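Local structure of putative hyaluronoglucosaminidase (Clostridium perfringens, 6PWI) at residues Asn195-Asp198 against Leu199-Phe202; Thr372-Thr375 against Phe376-Phe379; Ile499-Phe502 against Thr503-Trp507; Asp514-Lys517 against Val518-Glu522; Asn531-Ala534 against Thr535-Asn539. The protein is a family 84 glycoside hydrolase, probably a secreted hexosaminidase, of which this piece holds the N-terminal domain, the catalytic barrel and a helical region that follows it. One frame throughout, in Å; residues are numbered along the deposited sequence.

Contact 1: residues Asn195-Asp198 against Leu199-Phe202; sequences NRKD and LMKF
D198 meets the next turn mainly through its backbone and CB: its O takes the N-H of F202 at 3.0 Å in a bond bent to 134°, and CB lies 3.2 Å from L199 N. Its carboxylate swings away from the main-chain nitrogen (chi1 -157°) and is spoken for by K433 and Q430 outside this stretch. L199 turns back on the residue four before it: CG sits 3.4 Å from N195 O, the same carbonyl that accepts L199 N at 2.9 Å. M200 folds back further, so that its terminal CE lies 3.5 Å from R196 O and beside K197 CA. The methionine chain leaves on the N side, runs straight through chi2 and then bends at the sulfur (chi3 -70°), which brings the methyl back toward the start of the helix.

All four i to i+4 bonds from N195 to F202 are made, as befits the middle of helix 193-204. This is the first helix of the (β/α)8 barrel, the crossover between the parallel strands 179-184 and 210-213. Its apolar side chains pack on two helices and a strand: M200 reaches V243 of helix 231-247 and Y211 of strand 210-213, while L199 and F202 lie on L436 of helix 433-444.

K201 starts close to the earlier turn, its CB 3.4 Å from K197 O, but its NZ ends 5.2 Å from D198 OD1, close enough for at most a weak attraction, probably. R196 and K197 lead to separate acids, E184 and E239.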
# COMPACT_ATOMS: atom_id res chain seq x y z
N ASN A 195 12.48 3.29 -7.12
CA ASN A 195 11.11 2.86 -6.87
C ASN A 195 10.82 2.79 -5.37
O ASN A 195 9.71 3.13 -4.96
CB ASN A 195 10.76 1.54 -7.57
CG ASN A 195 10.24 1.71 -8.98
OD1 ASN A 195 9.41 2.59 -9.25
ND2 ASN A 195 10.70 0.87 -9.89
N ARG A 196 11.80 2.35 -4.57
CA ARG A 196 11.61 2.33 -3.13
C ARG A 196 11.32 3.73 -2.61
O ARG A 196 10.44 3.91 -1.77
CB ARG A 196 12.82 1.72 -2.42
CG ARG A 196 12.88 0.20 -2.51
CD ARG A 196 14.32 -0.26 -2.35
NE ARG A 196 14.45 -1.70 -2.27
CZ ARG A 196 15.58 -2.35 -2.52
NH1 ARG A 196 16.66 -1.67 -2.87
NH2 ARG A 196 15.63 -3.66 -2.41
N LYS A 197 12.04 4.73 -3.13
CA LYS A 197 11.85 6.11 -2.72
C LYS A 197 10.46 6.58 -3.14
O LYS A 197 9.80 7.30 -2.40
CB LYS A 197 12.95 7.00 -3.29
CG LYS A 197 14.32 6.76 -2.69
CD LYS A 197 15.40 7.60 -3.32
CE LYS A 197 16.78 7.05 -3.02
NZ LYS A 197 17.80 7.70 -3.88
N ASP A 198 10.03 6.15 -4.34
CA ASP A 198 8.78 6.61 -4.92
C ASP A 198 7.59 6.04 -4.15
O ASP A 198 6.58 6.72 -4.02
CB ASP A 198 8.69 6.24 -6.40
CG ASP A 198 7.72 7.13 -7.17
OD1 ASP A 198 7.83 8.36 -7.03
OD2 ASP A 198 6.86 6.58 -7.88
N LEU A 199 7.72 4.79 -3.66
CA LEU A 199 6.65 4.17 -2.88
C LEU A 199 6.56 4.84 -1.52
O LEU A 199 5.47 5.11 -1.04
CB LEU A 199 6.88 2.66 -2.75
CG LEU A 199 6.67 1.82 -4.01
CD1 LEU A 199 6.68 0.33 -3.67
CD2 LEU A 199 5.38 2.17 -4.72
N MET A 200 7.72 5.14 -0.92
CA MET A 200 7.74 5.85 0.34
C MET A 200 7.06 7.20 0.17
O MET A 200 6.27 7.62 1.01
CB MET A 200 9.17 6.03 0.88
CG MET A 200 9.67 4.82 1.62
SD MET A 200 11.32 5.05 2.34
CE MET A 200 12.33 5.11 0.86
N LYS A 201 7.33 7.86 -0.96
CA LYS A 201 6.74 9.16 -1.26
C LYS A 201 5.23 9.01 -1.41
O LYS A 201 4.48 9.89 -1.00
CB LYS A 201 7.44 9.75 -2.49
CG LYS A 201 7.04 11.17 -2.86
CD LYS A 201 7.97 11.79 -3.89
CE LYS A 201 7.44 13.07 -4.50
NZ LYS A 201 6.12 12.87 -5.14
N PHE A 202 4.79 7.87 -1.95
CA PHE A 202 3.38 7.63 -2.19
C PHE A 202 2.66 7.35 -0.87
O PHE A 202 1.67 8.00 -0.55
CB PHE A 202 3.17 6.54 -3.24
CG PHE A 202 1.73 6.32 -3.63
CD1 PHE A 202 0.97 5.32 -3.05
CD2 PHE A 202 1.12 7.14 -4.58
CE1 PHE A 202 -0.35 5.12 -3.41
CE2 PHE A 202 -0.21 6.94 -4.93
CZ PHE A 202 -0.94 5.93 -4.36

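Contact 2: residues Thr372-Thr375 against Phe376-Phe379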
# COMPACT_ATOMS: atom_id res chain seq x y z
N THR A 372 -9.37 -11.51 9.25
CA THR A 372 -10.58 -11.96 9.92
C THR A 372 -10.44 -11.77 11.43
O THR A 372 -9.34 -11.87 11.97
CB THR A 372 -10.90 -13.43 9.63
OG1 THR A 372 -9.92 -14.25 10.27
CG2 THR A 372 -10.97 -13.75 8.15
N GLN A 373 -11.58 -11.56 12.10
CA GLN A 373 -11.61 -11.46 13.55
C GLN A 373 -11.09 -12.77 14.16
O GLN A 373 -10.34 -12.73 15.13
CB GLN A 373 -13.02 -11.09 14.00
CG GLN A 373 -13.20 -10.98 15.51
CD GLN A 373 -12.92 -9.61 16.07
OE1 GLN A 373 -12.64 -8.65 15.35
NE2 GLN A 373 -13.00 -9.50 17.39
N GLU A 374 -11.44 -13.90 13.55
CA GLU A 374 -11.19 -15.22 14.12
C GLU A 374 -9.68 -15.50 14.19
O GLU A 374 -9.19 -16.02 15.19
CB GLU A 374 -11.91 -16.33 13.36
CG GLU A 374 -13.42 -16.34 13.55
CD GLU A 374 -14.22 -15.29 12.78
OE1 GLU A 374 -13.70 -14.72 11.78
OE2 GLU A 374 -15.38 -15.05 13.18
N THR A 375 -8.96 -15.16 13.12
CA THR A 375 -7.52 -15.38 13.09
C THR A 375 -6.82 -14.55 14.17
O THR A 375 -5.82 -15.00 14.74
CB THR A 375 -6.94 -15.18 11.68
OG1 THR A 375 -5.71 -15.92 11.66
CG2 THR A 375 -6.67 -13.74 11.30
N PHE A 376 -7.33 -13.35 14.44
CA PHE A 376 -6.73 -12.47 15.43
C PHE A 376 -7.07 -12.94 16.84
O PHE A 376 -6.24 -12.84 17.73
CB PHE A 376 -7.04 -11.00 15.14
CG PHE A 376 -6.42 -10.49 13.87
CD1 PHE A 376 -5.11 -10.82 13.54
CD2 PHE A 376 -7.12 -9.67 13.00
CE1 PHE A 376 -4.53 -10.37 12.36
CE2 PHE A 376 -6.54 -9.20 11.83
CZ PHE A 376 -5.25 -9.56 11.51
N GLU A 377 -8.29 -13.48 17.02
CA GLU A 377 -8.68 -14.07 18.29
C GLU A 377 -7.74 -15.23 18.62
O GLU A 377 -7.33 -15.40 19.76
CB GLU A 377 -10.12 -14.58 18.26
CG GLU A 377 -11.19 -13.51 18.42
CD GLU A 377 -12.61 -13.92 18.04
OE1 GLU A 377 -12.84 -15.13 17.75
OE2 GLU A 377 -13.50 -13.04 18.05
N PHE A 378 -7.42 -16.03 17.59
CA PHE A 378 -6.55 -17.18 17.78
C PHE A 378 -5.16 -16.70 18.21
O PHE A 378 -4.60 -17.21 19.18
CB PHE A 378 -6.48 -18.06 16.53
CG PHE A 378 -5.41 -19.12 16.64
CD1 PHE A 378 -5.69 -20.35 17.20
CD2 PHE A 378 -4.11 -18.86 16.24
CE1 PHE A 378 -4.71 -21.32 17.33
CE2 PHE A 378 -3.12 -19.83 16.38
CZ PHE A 378 -3.42 -21.06 16.92
N PHE A 379 -4.63 -15.73 17.45
CA PHE A 379 -3.29 -15.20 17.69
C PHE A 379 -3.20 -14.68 19.12
O PHE A 379 -2.22 -14.95 19.82
CB PHE A 379 -2.94 -14.10 16.70
CG PHE A 379 -1.56 -13.52 16.89
CD1 PHE A 379 -0.48 -13.99 16.16
CD2 PHE A 379 -1.33 -12.53 17.84
CE1 PHE A 379 0.79 -13.47 16.35
CE2 PHE A 379 -0.06 -12.01 18.03
CZ PHE A 379 0.99 -12.48 17.29
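The ring of F376 has the methyl CG2 of T375 squarely over one face, 4.1 Å from the ring centroid and only 13° off the normal, a CH-pi contact between chain neighbours. T372 O approaches the same ring obliquely and comes within 3.3 Å of CD2, and F418 from outside these segments stacks on it. F378 is met differently, with T375 O at its edge, near the ring plane. The T375 methyl gets there because a chi1 of -157° sends OG1 to the far side from the main-chain nitrogen and leaves CG2 between that nitrogen and the carbonyl carbon; OG1 is then turned to D365 and W362, which hold it by hydrogen bonds.

The helix 373-383 starts here, and T372 is its N-cap: OG1 accepts T375 N at 3.1 Å, nearly straight at 161°. Behind the cap the regular bonds begin, E377 N reaching Q373 O at 2.9 Å, while F376 N gives the same oxygen a weak, bent second bond. On the outer side the E377 chain stretches back along the helix until OE2 lies 3.3 Å from Q373 CG. Its other oxygen, OE1, stays 5.2 Å from E374 OE2; the two like charges probably repel mildly where both residues are exposed.

The aromatic side faces the barrel. The helix links strand 359-362 to strand 387-391, and F376 packs against A387, M389 and W362; one turn on, F379 meets W362 edge-to-face and rests on I360 and A387.

Contact 3: residues Ile499-Phe502 against Thr503-Trp507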
# COMPACT_ATOMS: atom_id res chain seq x y z
N ILE A 499 -20.73 -10.15 -20.60
CA ILE A 499 -20.13 -11.31 -21.23
C ILE A 499 -21.10 -12.49 -21.19
O ILE A 499 -21.29 -13.18 -22.19
CB ILE A 499 -18.76 -11.67 -20.60
CG1 ILE A 499 -17.66 -10.71 -21.06
CG2 ILE A 499 -18.39 -13.11 -20.89
CD1 ILE A 499 -16.42 -10.75 -20.21
N GLU A 500 -21.72 -12.71 -20.02
CA GLU A 500 -22.56 -13.87 -19.81
C GLU A 500 -23.82 -13.77 -20.67
O GLU A 500 -24.25 -14.78 -21.24
CB GLU A 500 -22.85 -14.08 -18.32
CG GLU A 500 -21.69 -14.76 -17.62
CD GLU A 500 -21.71 -14.80 -16.10
OE1 GLU A 500 -22.67 -14.26 -15.49
OE2 GLU A 500 -20.75 -15.37 -15.52
N GLU A 501 -24.39 -12.56 -20.78
CA GLU A 501 -25.60 -12.36 -21.56
C GLU A 501 -25.33 -12.59 -23.04
O GLU A 501 -26.11 -13.25 -23.72
CB GLU A 501 -26.20 -10.98 -21.30
CG GLU A 501 -27.58 -10.82 -21.91
CD GLU A 501 -28.56 -11.97 -21.69
OE1 GLU A 501 -28.34 -12.80 -20.77
OE2 GLU A 501 -29.55 -12.05 -22.44
N PHE A 502 -24.22 -12.04 -23.56
CA PHE A 502 -23.89 -12.26 -24.96
C PHE A 502 -23.74 -13.76 -25.22
O PHE A 502 -24.21 -14.27 -26.23
CB PHE A 502 -22.67 -11.46 -25.41
CG PHE A 502 -22.41 -11.54 -26.89
CD1 PHE A 502 -22.97 -10.62 -27.76
CD2 PHE A 502 -21.63 -12.56 -27.41
CE1 PHE A 502 -22.75 -10.71 -29.13
CE2 PHE A 502 -21.41 -12.66 -28.78
CZ PHE A 502 -21.98 -11.73 -29.63
N THR A 503 -23.12 -14.48 -24.28
CA THR A 503 -22.86 -15.89 -24.47
C THR A 503 -24.17 -16.67 -24.51
O THR A 503 -24.34 -17.52 -25.38
CB THR A 503 -21.86 -16.43 -23.44
OG1 THR A 503 -20.67 -15.64 -23.58
CG2 THR A 503 -21.52 -17.89 -23.63
N ARG A 504 -25.09 -16.39 -23.58
CA ARG A 504 -26.32 -17.17 -23.55
C ARG A 504 -27.15 -16.89 -24.81
O ARG A 504 -27.62 -17.82 -25.45
CB ARG A 504 -27.08 -17.07 -22.22
CG ARG A 504 -27.78 -15.75 -22.00
CD ARG A 504 -29.01 -15.91 -21.12
NE ARG A 504 -30.12 -16.46 -21.87
CZ ARG A 504 -30.88 -15.79 -22.73
NH1 ARG A 504 -30.65 -14.51 -22.98
NH2 ARG A 504 -31.86 -16.41 -23.35
N ARG A 505 -27.25 -15.61 -25.18
CA ARG A 505 -27.99 -15.24 -26.38
C ARG A 505 -27.46 -16.03 -27.58
O ARG A 505 -28.24 -16.61 -28.34
CB ARG A 505 -27.94 -13.73 -26.63
CG ARG A 505 -28.73 -12.92 -25.62
CD ARG A 505 -28.82 -11.48 -26.08
NE ARG A 505 -29.68 -11.45 -27.24
CZ ARG A 505 -30.96 -11.10 -27.23
NH1 ARG A 505 -31.67 -11.13 -28.35
NH2 ARG A 505 -31.52 -10.71 -26.10
N LEU A 506 -26.14 -16.06 -27.73
CA LEU A 506 -25.52 -16.71 -28.88
C LEU A 506 -25.79 -18.21 -28.82
O LEU A 506 -26.14 -18.81 -29.84
CB LEU A 506 -24.02 -16.41 -28.86
CG LEU A 506 -23.22 -16.94 -30.06
CD1 LEU A 506 -23.65 -16.27 -31.36
CD2 LEU A 506 -21.73 -16.71 -29.82
N TRP A 507 -25.66 -18.79 -27.62
CA TRP A 507 -25.69 -20.24 -27.44
C TRP A 507 -27.13 -20.76 -27.46
O TRP A 507 -27.36 -21.92 -27.80
CB TRP A 507 -24.94 -20.63 -26.17
CG TRP A 507 -25.02 -22.07 -25.78
CD1 TRP A 507 -25.54 -22.57 -24.62
CD2 TRP A 507 -24.57 -23.21 -26.54
NE1 TRP A 507 -25.44 -23.94 -24.60
CE2 TRP A 507 -24.85 -24.36 -25.76
CE3 TRP A 507 -23.95 -23.38 -27.78
CZ2 TRP A 507 -24.53 -25.65 -26.19
CZ3 TRP A 507 -23.64 -24.66 -28.21
CH2 TRP A 507 -23.93 -25.77 -27.43
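E501 and R504 form an i to i+3 salt bridge, OE2 to NH1 at 2.7 Å, in the closing turns of helix 496-507, part of the helical region that follows the barrel. The two side chains run alongside each other and point the same way, with carboxylate and guanidinium planes only 20° apart, the oxygen coming in at the guanidinium edge. The hydrogen bond within the pair is weak because it is bent to 128°. R504 gets there with CG placed between its own N and carbonyl carbon (chi1 73°) and a bend at chi3; its remaining nitrogens bind E508 and E510, so the group is held by three acids. R505 crosses the same carboxylate obliquely, its CG 3.4 Å from E501 OE2. Its NH2 stays 4.4 Å from that oxygen and may add some attraction, while NH1 goes to S511 O.

T503 makes a second polar contact. It gives both its N-H, at 3.1 Å, and its hydroxyl to I499 O, the two donors arriving from opposite faces of the carbonyl plane.

Away from the charges the helix turns apolar. F502 is buried among F616 and L620 of helix 613-623, I519 of helix 513-536 and I564 of helix 540-572, so this short helix joins three others through one ring. L506 packs on V512 and A567, and meets F502 across one turn, its CD2 4.2 Å from CE2 of the ring.

Contact 4: residues Asp514-Lys517 against Val518-Glu522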
# COMPACT_ATOMS: atom_id res chain seq x y z
N ASP A 514 -28.30 -6.76 -31.70
CA ASP A 514 -28.45 -5.57 -30.88
C ASP A 514 -27.49 -5.60 -29.69
O ASP A 514 -26.88 -4.59 -29.34
CB ASP A 514 -29.89 -5.40 -30.42
CG ASP A 514 -30.73 -4.74 -31.49
OD1 ASP A 514 -30.45 -3.55 -31.80
OD2 ASP A 514 -31.63 -5.42 -32.03
N TYR A 515 -27.38 -6.76 -29.05
CA TYR A 515 -26.56 -6.81 -27.86
C TYR A 515 -25.09 -6.64 -28.24
O TYR A 515 -24.31 -6.12 -27.44
CB TYR A 515 -26.90 -8.05 -27.02
CG TYR A 515 -26.50 -7.90 -25.58
CD1 TYR A 515 -27.12 -6.95 -24.77
CD2 TYR A 515 -25.49 -8.67 -25.03
CE1 TYR A 515 -26.76 -6.80 -23.44
CE2 TYR A 515 -25.12 -8.53 -23.70
CZ TYR A 515 -25.76 -7.59 -22.91
OH TYR A 515 -25.39 -7.44 -21.60
N SER A 516 -24.74 -7.00 -29.47
CA SER A 516 -23.35 -6.94 -29.91
C SER A 516 -22.83 -5.50 -29.84
O SER A 516 -21.66 -5.29 -29.55
CB SER A 516 -23.15 -7.55 -31.26
OG SER A 516 -23.50 -6.64 -32.29
N LYS A 517 -23.71 -4.53 -30.10
CA LYS A 517 -23.37 -3.13 -29.97
C LYS A 517 -22.91 -2.82 -28.54
O LYS A 517 -21.89 -2.16 -28.34
CB LYS A 517 -24.56 -2.23 -30.34
CG LYS A 517 -25.07 -2.33 -31.78
CD LYS A 517 -24.06 -1.91 -32.82
CE LYS A 517 -24.69 -1.07 -33.91
NZ LYS A 517 -23.90 -1.10 -35.17
N VAL A 518 -23.67 -3.31 -27.56
CA VAL A 518 -23.41 -3.07 -26.15
C VAL A 518 -22.02 -3.60 -25.79
O VAL A 518 -21.23 -2.88 -25.18
CB VAL A 518 -24.51 -3.68 -25.26
CG1 VAL A 518 -24.19 -3.53 -23.77
CG2 VAL A 518 -25.88 -3.11 -25.58
N ILE A 519 -21.73 -4.84 -26.19
CA ILE A 519 -20.53 -5.52 -25.74
C ILE A 519 -19.31 -5.03 -26.53
O ILE A 519 -18.21 -5.03 -25.99
CB ILE A 519 -20.69 -7.06 -25.76
CG1 ILE A 519 -19.50 -7.75 -25.09
CG2 ILE A 519 -20.94 -7.57 -27.17
CD1 ILE A 519 -19.85 -9.06 -24.41
N LEU A 520 -19.53 -4.62 -27.79
CA LEU A 520 -18.47 -4.05 -28.61
C LEU A 520 -18.07 -2.68 -28.05
O LEU A 520 -16.90 -2.29 -28.13
CB LEU A 520 -18.89 -3.96 -30.08
CG LEU A 520 -18.75 -5.24 -30.91
CD1 LEU A 520 -19.42 -5.10 -32.27
CD2 LEU A 520 -17.29 -5.64 -31.08
N ASP A 521 -19.03 -1.95 -27.48
CA ASP A 521 -18.72 -0.71 -26.79
C ASP A 521 -17.76 -0.98 -25.63
O ASP A 521 -16.77 -0.27 -25.45
CB ASP A 521 -19.98 0.01 -26.29
CG ASP A 521 -20.67 0.89 -27.33
OD1 ASP A 521 -20.01 1.30 -28.31
OD2 ASP A 521 -21.89 1.15 -27.15
N GLU A 522 -18.05 -2.03 -24.86
CA GLU A 522 -17.24 -2.38 -23.71
C GLU A 522 -15.81 -2.71 -24.15
O GLU A 522 -14.85 -2.24 -23.55
CB GLU A 522 -17.88 -3.52 -22.92
CG GLU A 522 -19.17 -3.11 -22.22
CD GLU A 522 -19.05 -1.87 -21.35
OE1 GLU A 522 -18.23 -1.89 -20.41
OE2 GLU A 522 -19.76 -0.89 -21.64
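S516 and L520 make the close side of this turn: L520 N reaches S516 O at 2.8 Å, and the leucine's CG and CD1 lie back over that same carbonyl. I519 joins them, its CG2 3.4 Å from S516 O, while its own N bonds Y515 O at 3.1 Å. S516 OG is turned back to L513 O, which keeps the small hydroxyl within its own helix.

K517, V518 and D521 form the looser, solvent side. D521 N bonds K517 O at 3.0 Å, and D521 CG rests near that oxygen as well. V518 lies over one face of the Y515 ring, its CB 4.1 Å above the plane and shifted toward the rim, with V518 CG2 and Y515 CD1 also 4.1 Å apart. A tyrosine chi1 of -158° carries the ring forward to that valine.

Y515 belongs to both settings, since besides V518 its side chain touches V498 and E501 of helix 496-507. On the close side S516 and I519 lie against F502 of that helix, S516 against V568 and L520 against I561 and I564 of helix 540-572. These first turns of helix 513-536 thus lie against two helices, 496-507 and 540-572.

Contact 5: residues Asn531-Ala534 against Thr535-Asn539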
# COMPACT_ATOMS: atom_id res chain seq x y z
N ASN A 531 -4.44 1.76 -26.03
CA ASN A 531 -3.81 2.50 -27.11
C ASN A 531 -3.49 3.94 -26.69
O ASN A 531 -2.60 4.56 -27.26
CB ASN A 531 -4.62 2.43 -28.41
CG ASN A 531 -4.52 1.10 -29.12
OD1 ASN A 531 -3.50 0.41 -29.06
ND2 ASN A 531 -5.59 0.71 -29.79
N ASN A 532 -4.19 4.46 -25.68
CA ASN A 532 -4.04 5.86 -25.31
C ASN A 532 -3.14 6.03 -24.10
O ASN A 532 -2.70 7.14 -23.81
CB ASN A 532 -5.39 6.53 -25.03
CG ASN A 532 -6.28 6.59 -26.25
OD1 ASN A 532 -5.79 6.77 -27.36
ND2 ASN A 532 -7.58 6.43 -26.06
N PHE A 533 -2.88 4.92 -23.39
CA PHE A 533 -2.25 5.01 -22.08
C PHE A 533 -0.85 5.62 -22.18
O PHE A 533 -0.56 6.58 -21.47
CB PHE A 533 -2.25 3.66 -21.37
CG PHE A 533 -1.43 3.63 -20.10
CD1 PHE A 533 -1.90 4.23 -18.94
CD2 PHE A 533 -0.20 3.00 -20.07
CE1 PHE A 533 -1.15 4.20 -17.77
CE2 PHE A 533 0.55 2.98 -18.90
CZ PHE A 533 0.07 3.58 -17.75
N ALA A 534 -0.00 5.05 -23.05
CA ALA A 534 1.39 5.46 -23.17
C ALA A 534 1.49 6.93 -23.59
O ALA A 534 2.43 7.62 -23.22
CB ALA A 534 2.13 4.56 -24.13
N THR A 535 0.49 7.39 -24.36
CA THR A 535 0.44 8.76 -24.81
C THR A 535 0.14 9.68 -23.64
O THR A 535 0.73 10.75 -23.53
CB THR A 535 -0.52 8.91 -26.01
OG1 THR A 535 0.24 8.58 -27.16
CG2 THR A 535 -1.07 10.31 -26.19
N LYS A 536 -0.76 9.26 -22.75
CA LYS A 536 -1.32 10.16 -21.75
C LYS A 536 -0.46 10.20 -20.49
O LYS A 536 -0.28 11.26 -19.90
CB LYS A 536 -2.79 9.83 -21.46
CG LYS A 536 -3.76 10.29 -22.53
CD LYS A 536 -5.10 9.59 -22.47
CE LYS A 536 -6.16 10.37 -21.74
NZ LYS A 536 -7.50 9.80 -21.99
N SER A 537 0.06 9.04 -20.07
CA SER A 537 0.81 8.94 -18.83
C SER A 537 2.22 9.50 -19.02
O SER A 537 2.85 9.27 -20.04
CB SER A 537 0.85 7.50 -18.36
OG SER A 537 1.70 7.36 -17.24
N LYS A 538 2.70 10.24 -18.00
CA LYS A 538 4.03 10.83 -18.01
C LYS A 538 4.98 10.04 -17.11
O LYS A 538 6.12 10.46 -16.90
CB LYS A 538 4.00 12.27 -17.48
CG LYS A 538 2.98 13.21 -18.10
CD LYS A 538 3.13 14.62 -17.55
CE LYS A 538 1.88 15.47 -17.67
NZ LYS A 538 1.73 16.02 -19.04
N ASN A 539 4.51 8.89 -16.59
CA ASN A 539 5.23 8.08 -15.62
C ASN A 539 5.95 6.92 -16.33
O ASN A 539 5.41 5.82 -16.45
CB ASN A 539 4.27 7.64 -14.51
CG ASN A 539 4.89 6.75 -13.44
OD1 ASN A 539 6.02 6.27 -13.57
ND2 ASN A 539 4.13 6.50 -12.40
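K536 lies back along the turn that N532 begins. Its CB is 3.6 Å from N532 O, and CG keeps the same 3.6 Å from that oxygen, since chi1 sets the chain beside the backbone N. CD is still 3.7 Å from N532 O and now also touches the asparagine side chain, 4.0 Å from its CB. There the chain bends (chi3 97°), and CE carries NZ off to a salt bridge with E469.

Here helix 513-536 ends. F533 O takes two N-H groups: S537 N at 2.9 Å, nearly along the C=O direction, and K536 N from above the carbonyl plane. The K536 N-H is shared, for it also bonds N532 O at 3.1 Å, in the plane of that carbonyl. S537 is the first residue to leave helical geometry, and its side chain builds an ST turn, OG accepting N539 N at 3.3 Å. The same OG is also bound to E463, so it has two partners. N539 then caps helix 540-572, its OD1 taking L542 N, and the turn passes directly from one long helix to the next.

Beneath this turn lies the F533 ring. S537 CB sits over one of its faces, 4.2 Å from the centroid and 24° off the normal, in a CH-pi contact. The ring also meets F473 edge-to-face and rests on L542 and I546, while K543 NZ gathers the carbonyl oxygens of A534 and S537.

Along the chain the five contacts follow in order, each within a short piece of helix or at its end. Contacts 1 and 2 belong to the catalytic barrel, on its first helix and on the helix between its sixth and seventh strands, with centres 31 Å apart. The other three lie in the helical region beyond. Contacts 3 and 4, on successive helices, touch directly, E501 CB lying 3.6 Å from Y515 CE2. Contact 5 closes the helix that contact 4 opens, 26 Å away between centres, and returns to the barrel: its nearest atoms are about 5 Å from contact 1. Q430 bridges that gap, binding N195, D198 and N539, and so ties the helical region to the catalytic domain.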